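Local structure of staphylococcal nuclease domain-containing protein 1 (Drosophila melanogaster, 2WAC) at residues V7-I12 with L16-Q21; S31-L36 with Y85-N90; A38-N43 with R98-P103; W68-V73 with K110-E115. The protein cleaves DNA and RNA as an endonuclease, associates with the RNA-induced silencing complex and, through the extended Tudor domain described here, binds peptides with symmetrically dimethylated arginines. All blocks are in the same frame, centred on the assembly; numbering follows the deposited sequence.

Contact 1: residues V7-I12 with L16-Q21; sequences VIVTEI and LTFFAQ
Phe18 makes its closest approach to Val9 through CB, 4.0 Å from Val9 CG1, while Val9 CG2 lies obliquely to the ring, which runs on to Leu118 and Leu148. Phe19, on the other side of the sheet with Glu11 and Gln21, brings CD1 to within 4.1 Å of Glu11 CB, and its ring also meets Glu115. Over the face of a third flat group, the Gln21 amide, sits the methyl of Thr10, CG2 only 3.4 Å from CD; the amide's NE2 is bonded to Asp87 O. Thr10 suits this place because its two branches part ways: with chi1 at 55° the methyl covers the amide while OG1 is bonded to Tyr88 O. A valine here would keep a methyl over Gln21 but would probably leave the Tyr88 carbonyl without its hydroxyl mate. Between the strands, Ile8 and Gln21 exchange two N-to-O bonds of 2.9 Å each. Further on, Thr10 N reaches Phe19 O at 2.9 Å, and Phe19 N reaches Glu11 O at 2.8 Å. Thr10 and Glu11 thus both face Phe19, a classic beta bulge in the first hairpin of a five-stranded sheet whose strand order is that of the OB fold of staphylococcal nuclease.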
loop_
_atom_site.group_PDB
_atom_site.type_symbol
_atom_site.label_atom_id
_atom_site.label_comp_id
_atom_site.label_asym_id
_atom_site.label_seq_id
_atom_site.Cartn_x
_atom_site.Cartn_y
_atom_site.Cartn_z
ATOM N N VAL A 7 11.045 5.507 -2.365
ATOM C CA VAL A 7 9.582 5.600 -2.345
ATOM C C VAL A 7 9.048 6.313 -1.102
ATOM O O VAL A 7 9.785 6.556 -0.149
ATOM C CB VAL A 7 8.889 4.201 -2.449
ATOM C CG1 VAL A 7 9.316 3.465 -3.716
ATOM C CG2 VAL A 7 9.152 3.354 -1.206
ATOM N N ILE A 8 7.758 6.642 -1.143
ATOM C CA ILE A 8 7.002 7.079 0.027
ATOM C C ILE A 8 5.824 6.121 0.209
ATOM O O ILE A 8 5.067 5.878 -0.736
ATOM C CB ILE A 8 6.488 8.534 -0.132
ATOM C CG1 ILE A 8 7.651 9.529 -0.034
ATOM C CG2 ILE A 8 5.404 8.855 0.909
ATOM C CD1 ILE A 8 7.329 10.921 -0.557
ATOM N N VAL A 9 5.672 5.573 1.412
ATOM C CA VAL A 9 4.565 4.658 1.697
ATOM C C VAL A 9 3.305 5.462 2.014
ATOM O O VAL A 9 3.280 6.246 2.963
ATOM C CB VAL A 9 4.906 3.662 2.836
ATOM C CG1 VAL A 9 3.720 2.750 3.132
ATOM C CG2 VAL A 9 6.131 2.829 2.467
ATOM N N THR A 10 2.266 5.257 1.207
ATOM C CA THR A 10 1.057 6.084 1.265
ATOM C C THR A 10 -0.160 5.395 1.885
ATOM O O THR A 10 -1.075 6.067 2.374
ATOM C CB THR A 10 0.693 6.662 -0.127
ATOM O OG1 THR A 10 0.583 5.601 -1.084
ATOM C CG2 THR A 10 1.758 7.646 -0.587
ATOM N N GLU A 11 -0.169 4.063 1.871
ATOM C CA GLU A 11 -1.272 3.283 2.437
ATOM C C GLU A 11 -0.792 1.930 2.948
ATOM O O GLU A 11 0.004 1.258 2.290
ATOM C CB GLU A 11 -2.391 3.094 1.397
ATOM C CG GLU A 11 -3.636 2.333 1.890
ATOM C CD GLU A 11 -4.530 3.147 2.820
ATOM O OE1 GLU A 11 -4.324 4.370 2.959
ATOM O OE2 GLU A 11 -5.456 2.555 3.413
ATOM N N ILE A 12 -1.277 1.542 4.126
ATOM C CA ILE A 12 -1.009 0.212 4.679
ATOM C C ILE A 12 -2.333 -0.503 4.954
ATOM O O ILE A 12 -3.254 0.082 5.523
ATOM C CB ILE A 12 -0.136 0.280 5.962
ATOM C CG1 ILE A 12 1.208 0.950 5.655
ATOM C CG2 ILE A 12 0.100 -1.119 6.543
ATOM C CD1 ILE A 12 1.817 1.685 6.825
ATOM N N LEU A 16 -0.707 -6.340 6.054
ATOM C CA LEU A 16 0.659 -5.840 5.860
ATOM C C LEU A 16 1.118 -5.783 4.400
ATOM O O LEU A 16 2.304 -5.926 4.103
ATOM C CB LEU A 16 1.673 -6.578 6.750
ATOM C CG LEU A 16 1.676 -6.226 8.242
ATOM C CD1 LEU A 16 2.609 -7.142 9.000
ATOM C CD2 LEU A 16 2.067 -4.776 8.481
ATOM N N THR A 17 0.167 -5.590 3.491
ATOM C CA THR A 17 0.508 -5.091 2.169
ATOM C C THR A 17 0.537 -3.570 2.294
ATOM O O THR A 17 -0.018 -3.007 3.245
ATOM C CB THR A 17 -0.468 -5.558 1.050
ATOM O OG1 THR A 17 -1.749 -4.939 1.215
ATOM C CG2 THR A 17 -0.620 -7.079 1.049
ATOM N N PHE A 18 1.212 -2.907 1.363
ATOM C CA PHE A 18 1.317 -1.454 1.402
ATOM C C PHE A 18 1.381 -0.884 -0.005
ATOM O O PHE A 18 1.808 -1.565 -0.939
ATOM C CB PHE A 18 2.538 -1.007 2.229
ATOM C CG PHE A 18 3.856 -1.488 1.680
ATOM C CD1 PHE A 18 4.376 -2.724 2.058
ATOM C CD2 PHE A 18 4.579 -0.703 0.783
ATOM C CE1 PHE A 18 5.592 -3.175 1.547
ATOM C CE2 PHE A 18 5.792 -1.147 0.263
ATOM C CZ PHE A 18 6.302 -2.385 0.648
ATOM N N PHE A 19 0.946 0.364 -0.147
ATOM C CA PHE A 19 1.081 1.092 -1.398
ATOM C C PHE A 19 2.199 2.113 -1.274
ATOM O O PHE A 19 2.313 2.804 -0.256
ATOM C CB PHE A 19 -0.228 1.796 -1.766
ATOM C CG PHE A 19 -1.311 0.868 -2.236
ATOM C CD1 PHE A 19 -2.025 0.088 -1.330
ATOM C CD2 PHE A 19 -1.635 0.790 -3.586
ATOM C CE1 PHE A 19 -3.037 -0.766 -1.764
ATOM C CE2 PHE A 19 -2.640 -0.059 -4.028
ATOM C CZ PHE A 19 -3.343 -0.840 -3.115
ATOM N N ALA A 20 3.019 2.205 -2.315
ATOM C CA ALA A 20 4.128 3.149 -2.337
ATOM C C ALA A 20 4.127 3.990 -3.611
ATOM O O ALA A 20 3.822 3.491 -4.694
ATOM C CB ALA A 20 5.454 2.413 -2.184
ATOM N N GLN A 21 4.461 5.271 -3.459
ATOM C CA GLN A 21 4.685 6.169 -4.588
ATOM C C GLN A 21 6.181 6.321 -4.827
ATOM O O GLN A 21 6.962 6.351 -3.878
ATOM C CB GLN A 21 4.097 7.556 -4.309
ATOM C CG GLN A 21 2.578 7.636 -4.275
ATOM C CD GLN A 21 2.073 8.963 -3.717
ATOM O OE1 GLN A 21 2.833 9.735 -3.128
ATOM N NE2 GLN A 21 0.783 9.223 -3.887
#

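Contact 2: residues S31-L36 with Y85-N90; sequences SLMSKL and YIDYGN
Met33 and Tyr88 reach toward each other from helix and loop and slide past in opposite directions. The Tyr88 hydroxyl comes to the middle of the methionine chain, with OH 3.6 Å from Met33 CG and 4.1 Å from Met33 SD. The bend at chi2 (-61°) turns the sulfur aside, and a second bend at chi3 (95°) brings the methyl toward the aspartate, Met33 CE lying 4.3 Å from OD2 of Asp87. A long, flexible, unbranched side chain suits this place: it spans a wide gap, the nearest CA atoms, those of Met33 and Asp87, being 9.8 Å apart. The contact is slight and buries 112 Å² in all. Both carboxylate oxygens of Asp87 have partners elsewhere, OD1 in a salt bridge to Arg70 NH2 and a bond from Tyr112 N, while Leu29 of the same helix also touches Asp87 and Tyr88. The loop is tightly turned: Tyr85 O accepts from both Tyr88 N and Gly89 N, and at Gly89 (phi 114°) a side chain would strike the preceding carbonyl. It links two strands of the Tudor beta-barrel and belongs to the region involved in dimethylarginine binding, so that helix 26-42 here rests against a loop of the methylarginine-reading module.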
loop_
_atom_site.group_PDB
_atom_site.type_symbol
_atom_site.label_atom_id
_atom_site.label_comp_id
_atom_site.label_asym_id
_atom_site.label_seq_id
_atom_site.Cartn_x
_atom_site.Cartn_y
_atom_site.Cartn_z
ATOM N N SER A 31 1.033 17.681 -10.569
ATOM C CA SER A 31 0.538 18.362 -11.765
ATOM C C SER A 31 -0.819 17.818 -12.224
ATOM O O SER A 31 -1.709 18.593 -12.578
ATOM C CB SER A 31 1.568 18.256 -12.894
ATOM O OG SER A 31 1.071 18.809 -14.099
ATOM N N LEU A 32 -0.962 16.492 -12.217
ATOM C CA LEU A 32 -2.211 15.820 -12.597
ATOM C C LEU A 32 -3.369 16.222 -11.681
ATOM O O LEU A 32 -4.461 16.533 -12.159
ATOM C CB LEU A 32 -2.023 14.292 -12.591
ATOM C CG LEU A 32 -3.062 13.366 -13.247
ATOM C CD1 LEU A 32 -2.432 12.030 -13.614
ATOM C CD2 LEU A 32 -4.277 13.136 -12.362
ATOM N N MET A 33 -3.119 16.213 -10.372
ATOM C CA MET A 33 -4.134 16.558 -9.374
ATOM C C MET A 33 -4.585 18.012 -9.467
ATOM O O MET A 33 -5.743 18.325 -9.188
ATOM C CB MET A 33 -3.641 16.242 -7.957
ATOM C CG MET A 33 -3.743 14.767 -7.557
ATOM S SD MET A 33 -5.428 14.106 -7.575
ATOM C CE MET A 33 -5.491 13.392 -9.206
ATOM N N SER A 34 -3.666 18.889 -9.863
ATOM C CA SER A 34 -3.961 20.309 -10.045
ATOM C C SER A 34 -4.801 20.564 -11.298
ATOM O O SER A 34 -5.676 21.432 -11.296
ATOM C CB SER A 34 -2.667 21.125 -10.097
ATOM O OG SER A 34 -2.940 22.514 -10.158
ATOM N N LYS A 35 -4.527 19.810 -12.360
ATOM C CA LYS A 35 -5.275 19.929 -13.611
ATOM C C LYS A 35 -6.666 19.309 -13.488
ATOM O O LYS A 35 -7.630 19.824 -14.055
ATOM C CB LYS A 35 -4.504 19.290 -14.771
ATOM C CG LYS A 35 -3.210 20.004 -15.133
ATOM C CD LYS A 35 -2.436 19.243 -16.199
ATOM C CE LYS A 35 -1.053 19.838 -16.423
ATOM N NZ LYS A 35 -1.104 21.254 -16.893
ATOM N N LEU A 36 -6.755 18.206 -12.744
ATOM C CA LEU A 36 -8.027 17.533 -12.479
ATOM C C LEU A 36 -8.958 18.398 -11.628
ATOM O O LEU A 36 -10.152 18.508 -11.921
ATOM C CB LEU A 36 -7.793 16.167 -11.816
ATOM C CG LEU A 36 -8.990 15.212 -11.694
ATOM C CD1 LEU A 36 -9.527 14.799 -13.062
ATOM C CD2 LEU A 36 -8.625 13.984 -10.881
ATOM N N TYR A 85 -8.547 4.231 -4.919
ATOM C CA TYR A 85 -7.887 5.468 -5.331
ATOM C C TYR A 85 -6.468 5.152 -5.793
ATOM O O TYR A 85 -5.548 5.017 -4.985
ATOM C CB TYR A 85 -7.937 6.513 -4.209
ATOM C CG TYR A 85 -9.355 6.944 -3.905
ATOM C CD1 TYR A 85 -10.006 7.874 -4.715
ATOM C CD2 TYR A 85 -10.060 6.398 -2.831
ATOM C CE1 TYR A 85 -11.319 8.264 -4.458
ATOM C CE2 TYR A 85 -11.375 6.781 -2.563
ATOM C CZ TYR A 85 -11.997 7.716 -3.383
ATOM O OH TYR A 85 -13.296 8.104 -3.133
ATOM N N ILE A 86 -6.320 5.030 -7.113
ATOM C CA ILE A 86 -5.146 4.404 -7.745
ATOM C C ILE A 86 -3.813 5.125 -7.555
ATOM O O ILE A 86 -2.748 4.530 -7.738
ATOM C CB ILE A 86 -5.378 4.133 -9.267
ATOM C CG1 ILE A 86 -5.752 5.423 -10.013
ATOM C CG2 ILE A 86 -6.433 3.039 -9.468
ATOM C CD1 ILE A 86 -5.423 5.401 -11.500
ATOM N N ASP A 87 -3.870 6.399 -7.185
ATOM C CA ASP A 87 -2.655 7.184 -7.006
ATOM C C ASP A 87 -2.196 7.244 -5.546
ATOM O O ASP A 87 -1.143 7.822 -5.246
ATOM C CB ASP A 87 -2.840 8.586 -7.595
ATOM C CG ASP A 87 -3.066 8.563 -9.100
ATOM O OD1 ASP A 87 -2.443 7.725 -9.792
ATOM O OD2 ASP A 87 -3.863 9.385 -9.597
ATOM N N TYR A 88 -2.977 6.628 -4.655
ATOM C CA TYR A 88 -2.719 6.673 -3.207
ATOM C C TYR A 88 -2.798 5.313 -2.515
ATOM O O TYR A 88 -1.960 4.998 -1.667
ATOM C CB TYR A 88 -3.657 7.677 -2.523
ATOM C CG TYR A 88 -3.478 9.081 -3.049
ATOM C CD1 TYR A 88 -2.522 9.934 -2.500
ATOM C CD2 TYR A 88 -4.244 9.545 -4.120
ATOM C CE1 TYR A 88 -2.341 11.222 -2.996
ATOM C CE2 TYR A 88 -4.068 10.825 -4.624
ATOM C CZ TYR A 88 -3.120 11.659 -4.057
ATOM O OH TYR A 88 -2.953 12.929 -4.556
ATOM N N GLY A 89 -3.806 4.519 -2.864
ATOM C CA GLY A 89 -3.915 3.160 -2.344
ATOM C C GLY A 89 -5.089 2.857 -1.433
ATOM O O GLY A 89 -5.374 1.687 -1.165
ATOM N N ASN A 90 -5.766 3.892 -0.941
ATOM C CA ASN A 90 -6.958 3.676 -0.122
ATOM C C ASN A 90 -8.182 3.296 -0.959
ATOM O O ASN A 90 -8.268 3.627 -2.142
ATOM C CB ASN A 90 -7.255 4.879 0.787
ATOM C CG ASN A 90 -7.464 6.169 0.014
ATOM O OD1 ASN A 90 -6.679 6.513 -0.872
ATOM N ND2 ASN A 90 -8.516 6.899 0.358
#

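Contact 3: residues A38-N43 with R98-P103; sequences ADFQSN and RLAALP
Phe40, near the end of helix 26-42, packs against strand 99-101 and the residues after it, joining the helix to an edge strand of the Tudor beta-barrel. Apolar packing makes up most of the contact, and the ring, swung out toward Ala100 and Pro103 by a chi1 of -85°, uses its rim for it. Phe40 CE1 is 3.9 Å from CD of Pro103, which lies in the plane of the ring, and the proline approaches from the opposite direction. Two corners round the rim, beyond CZ, Phe40 CE2 stands 4.1 Å from the CB of Ala100. Residue sizes fit the distance: the CA atoms of Phe40 and Ala100 are 9.9 Å apart, which the phenyl group is long enough to cover, and the alanine methyl is small enough to sit between the phenylalanine and the strand. Aromatic contact adds to this, since Trp68 of the next-but-one strand meets the Phe40 ring with the two planes at about 45°, and Ala100 touches Trp68 as well. Backbone hydrogen bonds fix the two partners separately. The helix finishes with Ser42 N to Ala38 O and Asn43 N to Asp39 O, both 2.9 Å, before Asn43 leaves helical angles; across the barrel sheet, Ala100 is bonded to Ala59 and Arg98 to Gln61. Between the two apolar approaches the Phe40 CZ corner of the rim faces the backbone O of Ala101, the two atoms 4.1 Å apart.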
loop_
_atom_site.group_PDB
_atom_site.type_symbol
_atom_site.label_atom_id
_atom_site.label_comp_id
_atom_site.label_asym_id
_atom_site.label_seq_id
_atom_site.Cartn_x
_atom_site.Cartn_y
_atom_site.Cartn_z
ATOM N N ALA A 38 -8.909 21.702 -11.393
ATOM C CA ALA A 38 -9.326 22.836 -12.221
ATOM C C ALA A 38 -10.376 22.442 -13.262
ATOM O O ALA A 38 -11.341 23.175 -13.487
ATOM C CB ALA A 38 -8.115 23.477 -12.894
ATOM N N ASP A 39 -10.175 21.279 -13.881
ATOM C CA ASP A 39 -11.091 20.712 -14.872
ATOM C C ASP A 39 -12.499 20.529 -14.298
ATOM O O ASP A 39 -13.490 20.942 -14.908
ATOM C CB ASP A 39 -10.546 19.358 -15.347
ATOM C CG ASP A 39 -10.976 19.005 -16.761
ATOM O OD1 ASP A 39 -12.193 18.995 -17.043
ATOM O OD2 ASP A 39 -10.085 18.715 -17.589
ATOM N N PHE A 40 -12.567 19.917 -13.116
ATOM C CA PHE A 40 -13.832 19.575 -12.466
ATOM C C PHE A 40 -14.467 20.739 -11.699
ATOM O O PHE A 40 -15.615 20.650 -11.260
ATOM C CB PHE A 40 -13.651 18.348 -11.564
ATOM C CG PHE A 40 -13.781 17.035 -12.292
ATOM C CD1 PHE A 40 -12.933 16.717 -13.353
ATOM C CD2 PHE A 40 -14.751 16.114 -11.918
ATOM C CE1 PHE A 40 -13.056 15.505 -14.029
ATOM C CE2 PHE A 40 -14.878 14.898 -12.585
ATOM C CZ PHE A 40 -14.031 14.597 -13.645
ATOM N N GLN A 41 -13.713 21.824 -11.536
ATOM C CA GLN A 41 -14.248 23.067 -10.990
ATOM C C GLN A 41 -14.842 23.905 -12.124
ATOM O O GLN A 41 -15.889 24.535 -11.959
ATOM C CB GLN A 41 -13.154 23.847 -10.251
ATOM C CG GLN A 41 -13.608 25.172 -9.648
ATOM C CD GLN A 41 -12.542 25.822 -8.788
ATOM O OE1 GLN A 41 -12.150 25.286 -7.749
ATOM N NE2 GLN A 41 -12.074 26.991 -9.212
ATOM N N SER A 42 -14.163 23.896 -13.271
ATOM C CA SER A 42 -14.615 24.611 -14.467
ATOM C C SER A 42 -15.848 23.954 -15.087
ATOM O O SER A 42 -16.765 24.645 -15.531
ATOM C CB SER A 42 -13.484 24.701 -15.498
ATOM O OG SER A 42 -13.902 25.394 -16.663
ATOM N N ASN A 43 -15.856 22.623 -15.116
ATOM C CA ASN A 43 -16.989 21.862 -15.632
ATOM C C ASN A 43 -17.387 20.738 -14.668
ATOM O O ASN A 43 -17.030 19.576 -14.885
ATOM C CB ASN A 43 -16.674 21.312 -17.031
ATOM C CG ASN A 43 -17.921 20.856 -17.786
ATOM O OD1 ASN A 43 -19.042 21.265 -17.478
ATOM N ND2 ASN A 43 -17.721 20.009 -18.790
ATOM N N ARG A 98 -21.439 9.984 -6.969
ATOM C CA ARG A 98 -20.171 10.677 -6.722
ATOM C C ARG A 98 -19.072 10.187 -7.670
ATOM O O ARG A 98 -17.882 10.444 -7.458
ATOM C CB ARG A 98 -19.743 10.519 -5.261
ATOM C CG ARG A 98 -20.595 11.313 -4.285
ATOM C CD ARG A 98 -20.169 11.083 -2.848
ATOM N NE ARG A 98 -18.917 11.766 -2.517
ATOM C CZ ARG A 98 -18.836 12.975 -1.966
ATOM N NH1 ARG A 98 -19.932 13.668 -1.676
ATOM N NH2 ARG A 98 -17.647 13.495 -1.704
ATOM N N LEU A 99 -19.490 9.476 -8.715
ATOM C CA LEU A 99 -18.587 9.016 -9.761
ATOM C C LEU A 99 -18.908 9.710 -11.074
ATOM O O LEU A 99 -20.073 9.973 -11.379
ATOM C CB LEU A 99 -18.681 7.496 -9.938
ATOM C CG LEU A 99 -18.514 6.602 -8.702
ATOM C CD1 LEU A 99 -18.716 5.141 -9.061
ATOM C CD2 LEU A 99 -17.162 6.801 -8.036
ATOM N N ALA A 100 -17.867 10.008 -11.842
ATOM C CA ALA A 100 -18.022 10.591 -13.168
ATOM C C ALA A 100 -17.043 9.937 -14.132
ATOM O O ALA A 100 -16.068 9.306 -13.708
ATOM C CB ALA A 100 -17.800 12.093 -13.116
ATOM N N ALA A 101 -17.310 10.077 -15.429
ATOM C CA ALA A 101 -16.377 9.621 -16.450
ATOM C C ALA A 101 -15.090 10.428 -16.333
ATOM O O ALA A 101 -15.121 11.661 -16.256
ATOM C CB ALA A 101 -16.983 9.769 -17.840
ATOM N N LEU A 102 -13.965 9.721 -16.286
ATOM C CA LEU A 102 -12.654 10.352 -16.286
ATOM C C LEU A 102 -12.305 10.750 -17.719
ATOM O O LEU A 102 -12.363 9.910 -18.622
ATOM C CB LEU A 102 -11.600 9.395 -15.713
ATOM C CG LEU A 102 -10.180 9.895 -15.419
ATOM C CD1 LEU A 102 -10.159 10.958 -14.325
ATOM C CD2 LEU A 102 -9.292 8.729 -15.032
ATOM N N PRO A 103 -11.962 12.037 -17.937
ATOM C CA PRO A 103 -11.606 12.493 -19.279
ATOM C C PRO A 103 -10.355 11.773 -19.769
ATOM O O PRO A 103 -9.371 11.696 -19.028
ATOM C CB PRO A 103 -11.323 13.989 -19.085
ATOM C CG PRO A 103 -11.979 14.351 -17.797
ATOM C CD PRO A 103 -11.882 13.129 -16.949
#

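Contact 4: residues W68-V73 with K110-E115; sequences WYRAKV and KPYATE
Arg70 reaches from its strand to Lys110 and Tyr112 along a chain that changes character as it goes. CB is set against the side chain of Ile86; CG, held beside the backbone N at chi1 -60°, and CD then pass Leu32 of helix 26-42. The strand belongs to the Tudor beta-barrel and to the region involved in dimethylarginine binding, while Lys110 and Tyr112 lie on the connection leading to strand 113-118 of the other sheet. After a bend at chi3 (-62°) the guanidinium turns NE and NH2 to the Asp87 carboxylate, NH2 forming a salt bridge with OD1, and NH1 bonds to the carbonyl oxygens of Phe106 and Glu109. NH2 also gives a hydrogen bond of 3.1 Å to Lys110 O, which lies in the guanidinium plane although the nitrogen stands well above the carbonyl's own plane. A lysine in its place, with one terminal nitrogen, would probably leave several of these carbonyls without a donor and the grip on the Asp87 carboxylate reduced. Beyond the bonds, Arg70 NH2 passes 3.6 Å from CD2 of Tyr112, the guanidinium and ring planes 42° apart. The same Lys110 O sits over one face of the Tyr112 ring, 3.9 Å above its plane and offset toward the rim.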
loop_
_atom_site.group_PDB
_atom_site.type_symbol
_atom_site.label_atom_id
_atom_site.label_comp_id
_atom_site.label_asym_id
_atom_site.label_seq_id
_atom_site.Cartn_x
_atom_site.Cartn_y
_atom_site.Cartn_z
ATOM N N TRP A 68 -11.862 15.578 -6.258
ATOM C CA TRP A 68 -11.928 14.530 -7.276
ATOM C C TRP A 68 -10.573 13.838 -7.470
ATOM O O TRP A 68 -9.541 14.502 -7.610
ATOM C CB TRP A 68 -12.438 15.110 -8.600
ATOM C CG TRP A 68 -13.869 15.610 -8.549
ATOM C CD1 TRP A 68 -14.287 16.881 -8.265
ATOM C CD2 TRP A 68 -15.057 14.844 -8.799
ATOM N NE1 TRP A 68 -15.661 16.953 -8.321
ATOM C CE2 TRP A 68 -16.158 15.718 -8.648
ATOM C CE3 TRP A 68 -15.297 13.505 -9.138
ATOM C CZ2 TRP A 68 -17.483 15.295 -8.819
ATOM C CZ3 TRP A 68 -16.617 13.084 -9.310
ATOM C CH2 TRP A 68 -17.691 13.980 -9.149
ATOM N N TYR A 69 -10.591 12.504 -7.468
ATOM C CA TYR A 69 -9.390 11.677 -7.626
ATOM C C TYR A 69 -9.591 10.628 -8.729
ATOM O O TYR A 69 -10.724 10.289 -9.068
ATOM C CB TYR A 69 -9.056 10.955 -6.312
ATOM C CG TYR A 69 -8.713 11.846 -5.132
ATOM C CD1 TYR A 69 -9.702 12.560 -4.456
ATOM C CD2 TYR A 69 -7.402 11.944 -4.669
ATOM C CE1 TYR A 69 -9.392 13.375 -3.372
ATOM C CE2 TYR A 69 -7.080 12.752 -3.579
ATOM C CZ TYR A 69 -8.082 13.463 -2.937
ATOM O OH TYR A 69 -7.772 14.261 -1.859
ATOM N N ARG A 70 -8.492 10.117 -9.285
ATOM C CA ARG A 70 -8.559 8.983 -10.210
ATOM C C ARG A 70 -8.872 7.718 -9.415
ATOM O O ARG A 70 -8.293 7.492 -8.348
ATOM C CB ARG A 70 -7.247 8.804 -10.978
ATOM C CG ARG A 70 -6.834 9.988 -11.837
ATOM C CD ARG A 70 -5.885 9.562 -12.951
ATOM N NE ARG A 70 -4.630 8.994 -12.456
ATOM C CZ ARG A 70 -3.716 8.401 -13.221
ATOM N NH1 ARG A 70 -3.906 8.284 -14.531
ATOM N NH2 ARG A 70 -2.607 7.918 -12.674
ATOM N N ALA A 71 -9.790 6.901 -9.924
ATOM C CA ALA A 71 -10.235 5.718 -9.193
ATOM C C ALA A 71 -10.607 4.560 -10.108
ATOM O O ALA A 71 -11.086 4.765 -11.220
ATOM C CB ALA A 71 -11.405 6.070 -8.273
ATOM N N LYS A 72 -10.372 3.343 -9.626
ATOM C CA LYS A 72 -10.784 2.134 -10.326
ATOM C C LYS A 72 -11.998 1.550 -9.620
ATOM O O LYS A 72 -11.982 1.361 -8.403
ATOM C CB LYS A 72 -9.635 1.122 -10.347
ATOM C CG LYS A 72 -9.963 -0.236 -10.962
ATOM C CD LYS A 72 -8.760 -1.156 -10.847
ATOM C CE LYS A 72 -9.138 -2.617 -10.994
ATOM N NZ LYS A 72 -7.959 -3.501 -10.746
ATOM N N VAL A 73 -13.056 1.285 -10.381
ATOM C CA VAL A 73 -14.238 0.632 -9.836
ATOM C C VAL A 73 -13.966 -0.865 -9.713
ATOM O O VAL A 73 -13.748 -1.549 -10.715
ATOM C CB VAL A 73 -15.496 0.886 -10.701
ATOM C CG1 VAL A 73 -16.686 0.138 -10.135
ATOM C CG2 VAL A 73 -15.801 2.376 -10.783
ATOM N N LYS A 110 -0.086 5.792 -15.918
ATOM C CA LYS A 110 -0.179 4.611 -15.069
ATOM C C LYS A 110 -0.448 5.046 -13.630
ATOM O O LYS A 110 -0.129 6.181 -13.264
ATOM C CB LYS A 110 1.122 3.794 -15.133
ATOM C CG LYS A 110 1.631 3.452 -16.539
ATOM C CD LYS A 110 2.728 4.415 -17.002
ATOM C CE LYS A 110 2.176 5.541 -17.871
ATOM N NZ LYS A 110 2.864 6.841 -17.614
ATOM N N PRO A 111 -1.043 4.157 -12.810
ATOM C CA PRO A 111 -1.274 4.503 -11.404
ATOM C C PRO A 111 0.004 4.956 -10.689
ATOM O O PRO A 111 1.058 4.339 -10.862
ATOM C CB PRO A 111 -1.780 3.190 -10.806
ATOM C CG PRO A 111 -2.421 2.486 -11.951
ATOM C CD PRO A 111 -1.553 2.810 -13.131
ATOM N N TYR A 112 -0.095 6.026 -9.900
ATOM C CA TYR A 112 1.073 6.571 -9.197
ATOM C C TYR A 112 1.405 5.870 -7.875
ATOM O O TYR A 112 2.420 6.170 -7.247
ATOM C CB TYR A 112 0.964 8.095 -9.033
ATOM C CG TYR A 112 1.280 8.827 -10.317
ATOM C CD1 TYR A 112 2.592 8.904 -10.790
ATOM C CD2 TYR A 112 0.271 9.420 -11.074
ATOM C CE1 TYR A 112 2.891 9.560 -11.977
ATOM C CE2 TYR A 112 0.561 10.082 -12.264
ATOM C CZ TYR A 112 1.873 10.147 -12.707
ATOM O OH TYR A 112 2.168 10.797 -13.882
ATOM N N ALA A 113 0.557 4.924 -7.476
ATOM C CA ALA A 113 0.833 4.061 -6.330
ATOM C C ALA A 113 0.813 2.588 -6.740
ATOM O O ALA A 113 0.007 2.177 -7.579
ATOM C CB ALA A 113 -0.163 4.321 -5.206
ATOM N N THR A 114 1.708 1.804 -6.142
ATOM C CA THR A 114 1.836 0.377 -6.439
ATOM C C THR A 114 1.774 -0.426 -5.145
ATOM O O THR A 114 2.429 -0.075 -4.162
ATOM C CB THR A 114 3.164 0.075 -7.179
ATOM O OG1 THR A 114 3.284 0.937 -8.317
ATOM C CG2 THR A 114 3.226 -1.383 -7.643
ATOM N N GLU A 115 0.984 -1.500 -5.150
ATOM C CA GLU A 115 0.862 -2.374 -3.984
ATOM C C GLU A 115 1.973 -3.424 -3.920
ATOM O O GLU A 115 2.347 -4.011 -4.937
ATOM C CB GLU A 115 -0.509 -3.057 -3.955
ATOM C CG GLU A 115 -0.841 -3.709 -2.615
ATOM C CD GLU A 115 -2.242 -4.295 -2.557
ATOM O OE1 GLU A 115 -2.932 -4.346 -3.601
ATOM O OE2 GLU A 115 -2.650 -4.713 -1.454
#

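How the contacts relate
Contacts 2 and 4 lie closest, with centres 7 Å apart, and share Asp87, whose carboxylate ties the 85-90 loop to both segments of contact 4. Contact 1 joins them from the OB-fold side: Thr10 and Gln21 hold backbone oxygens of that loop, and Ala20 N pairs with Thr114 O at 3.0 Å in the next strand. Contact 3 belongs to the far end of the Tudor barrel, about 27 Å from contact 1 between centres, and shares helix 26-42 with contact 2; Phe40 CD2 reaches Trp68 CD2 of contact 4 at 3.4 Å. The dimethylarginine-binding region, 62-90, supplies one segment to contact 2 and one to contact 4.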